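Local atomic coordinates of prephenate dehydrogenase (Corynebacterium glutamicum ATCC 13032, PDB entry 3KTD), a protein that probably catalyses the NAD(P)+-dependent oxidative decarboxylation of prephenate, a step on the way to tyrosine. Residues 206-211 with 225-230. Sequence-based numbering, arbitrary orientation.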
loop_
_atom_site.group_PDB
_atom_site.type_symbol
_atom_site.label_atom_id
_atom_site.label_comp_id
_atom_site.label_asym_id
_atom_site.label_seq_id
_atom_site.Cartn_x
_atom_site.Cartn_y
_atom_site.Cartn_z
ATOM N N GLU A 206 9.858 0.451 -3.590
ATOM C CA GLU A 206 10.770 0.886 -4.652
ATOM C C GLU A 206 10.773 -0.164 -5.778
ATOM O O GLU A 206 10.653 0.168 -6.962
ATOM C CB GLU A 206 12.214 1.056 -4.145
ATOM C CG GLU A 206 12.451 1.952 -2.898
ATOM C CD GLU A 206 12.204 3.444 -3.108
ATOM O OE1 GLU A 206 11.524 3.847 -4.081
ATOM O OE2 GLU A 206 12.687 4.219 -2.258
ATOM N N THR A 207 10.909 -1.429 -5.379
ATOM C CA THR A 207 11.004 -2.540 -6.306
ATOM C C THR A 207 9.808 -2.591 -7.241
ATOM O O THR A 207 9.966 -2.783 -8.443
ATOM C CB THR A 207 11.087 -3.883 -5.559
ATOM O OG1 THR A 207 12.116 -3.821 -4.565
ATOM C CG2 THR A 207 11.385 -5.012 -6.536
ATOM N N LEU A 208 8.616 -2.409 -6.677
ATOM C CA LEU A 208 7.379 -2.473 -7.438
ATOM C C LEU A 208 7.303 -1.333 -8.439
ATOM O O LEU A 208 6.858 -1.527 -9.568
ATOM C CB LEU A 208 6.168 -2.430 -6.498
ATOM C CG LEU A 208 4.795 -2.439 -7.188
ATOM C CD1 LEU A 208 4.600 -3.719 -7.989
ATOM C CD2 LEU A 208 3.657 -2.237 -6.185
ATOM N N ALA A 209 7.735 -0.142 -8.032
ATOM C CA ALA A 209 7.681 1.007 -8.936
ATOM C C ALA A 209 8.556 0.790 -10.164
ATOM O O ALA A 209 8.178 1.174 -11.276
ATOM C CB ALA A 209 8.067 2.284 -8.223
ATOM N N ILE A 210 9.719 0.176 -9.957
ATOM C CA ILE A 210 10.656 -0.085 -11.046
ATOM C C ILE A 210 10.075 -1.121 -12.010
ATOM O O ILE A 210 10.037 -0.886 -13.228
ATOM C CB ILE A 210 12.016 -0.568 -10.526
ATOM C CG1 ILE A 210 12.718 0.551 -9.756
ATOM C CG2 ILE A 210 12.901 -1.022 -11.687
ATOM C CD1 ILE A 210 13.943 0.086 -9.007
ATOM N N VAL A 211 9.606 -2.246 -11.468
ATOM C CA VAL A 211 9.021 -3.307 -12.294
ATOM C C VAL A 211 7.823 -2.798 -13.106
ATOM O O VAL A 211 7.607 -3.222 -14.248
ATOM C CB VAL A 211 8.619 -4.545 -11.465
ATOM C CG1 VAL A 211 7.961 -5.614 -12.359
ATOM C CG2 VAL A 211 9.843 -5.126 -10.751
ATOM N N GLY A 225 -5.674 1.314 -8.159
ATOM C CA GLY A 225 -5.601 1.591 -6.719
ATOM C C GLY A 225 -4.599 0.780 -5.917
ATOM O O GLY A 225 -3.923 1.314 -5.026
ATOM N N SER A 226 -4.504 -0.511 -6.219
ATOM C CA SER A 226 -3.576 -1.366 -5.498
ATOM C C SER A 226 -2.138 -0.903 -5.741
ATOM O O SER A 226 -1.334 -0.838 -4.811
ATOM C CB SER A 226 -3.768 -2.845 -5.879
ATOM O OG SER A 226 -3.461 -3.104 -7.238
ATOM N N TYR A 227 -1.834 -0.542 -6.983
ATOM C CA TYR A 227 -0.497 -0.070 -7.353
ATOM C C TYR A 227 -0.170 1.284 -6.758
ATOM O O TYR A 227 0.932 1.498 -6.272
ATOM C CB TYR A 227 -0.377 0.023 -8.862
ATOM C CG TYR A 227 1.017 0.267 -9.353
ATOM C CD1 TYR A 227 1.932 -0.767 -9.434
ATOM C CD2 TYR A 227 1.412 1.534 -9.775
ATOM C CE1 TYR A 227 3.209 -0.550 -9.914
ATOM C CE2 TYR A 227 2.688 1.769 -10.250
ATOM C CZ TYR A 227 3.585 0.724 -10.322
ATOM O OH TYR A 227 4.859 0.951 -10.801
ATOM N N ARG A 228 -1.121 2.207 -6.845
ATOM C CA ARG A 228 -0.979 3.515 -6.220
ATOM C C ARG A 228 -0.571 3.356 -4.769
ATOM O O ARG A 228 0.399 3.965 -4.324
ATOM C CB ARG A 228 -2.289 4.305 -6.280
ATOM C CG ARG A 228 -2.493 5.134 -7.544
ATOM C CD ARG A 228 -3.722 6.036 -7.409
ATOM N NE ARG A 228 -3.733 7.089 -8.421
ATOM N N ASP A 229 -1.299 2.504 -4.051
ATOM C CA ASP A 229 -1.063 2.298 -2.615
ATOM C C ASP A 229 0.271 1.621 -2.302
ATOM O O ASP A 229 0.987 2.035 -1.382
ATOM C CB ASP A 229 -2.204 1.473 -1.994
ATOM C CG ASP A 229 -3.547 2.180 -2.054
ATOM O OD1 ASP A 229 -3.612 3.298 -2.609
ATOM O OD2 ASP A 229 -4.541 1.607 -1.557
ATOM N N SER A 230 0.589 0.575 -3.057
ATOM C CA SER A 230 1.808 -0.189 -2.821
ATOM C C SER A 230 3.074 0.526 -3.254
ATOM O O SER A 230 4.144 0.128 -2.823
ATOM C CB SER A 230 1.741 -1.561 -3.494
ATOM O OG SER A 230 0.832 -2.410 -2.816
HETATM O O HOH W 1 6.173 3.375 -11.861
#
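Leu-208 and Tyr-227 pack against each other where the long helix 187-214 meets the short helix 225-230, in the all-helical dimerization domain of the prephenate dehydrogenase family. The two segments run at 132° to each other, closer to antiparallel than to perpendicular, and their axes approach to 10.1 Å.

The apolar part of the contact is built on the branched end of Leu-208. Its CG lies 3.7 Å from CE1 of Tyr-227, and the leucine approaches the ring obliquely, nearest CE1 and CD1. With CG anti to its own backbone N (chi1 178°), the side chain is carried out toward the short helix; from there CD2 continues to CB of Ser-230, 3.4 Å away, and so sits between the tyrosine and the serine, while CD1 is turned along the ring near CE1. Tyr-227 extends the other way: CG is again anti to N (chi1 -170°), which carries the ring along the leucine until the hydroxyl arrives beside the backbone of Ala-209, OH lying 3.4 Å from its CA.

The second subunit comes close to much of this contact. Tyr-291 of that subunit makes an edge-to-face stack with Tyr-227, while Asp-229 forms salt bridges with Arg-232 of both chains, so the short helix takes part in the dimer interface. Within the chain, Thr-231 packs against both Leu-208 and Ala-209.

A water links Tyr-227 OH to the carbonyl oxygen of Ala-209. These two are badly angled for a direct hydrogen bond, and the water joins them instead: it accepts from Tyr-227 OH at 3.0 Å and donates to Ala-209 O at 3.0 Å.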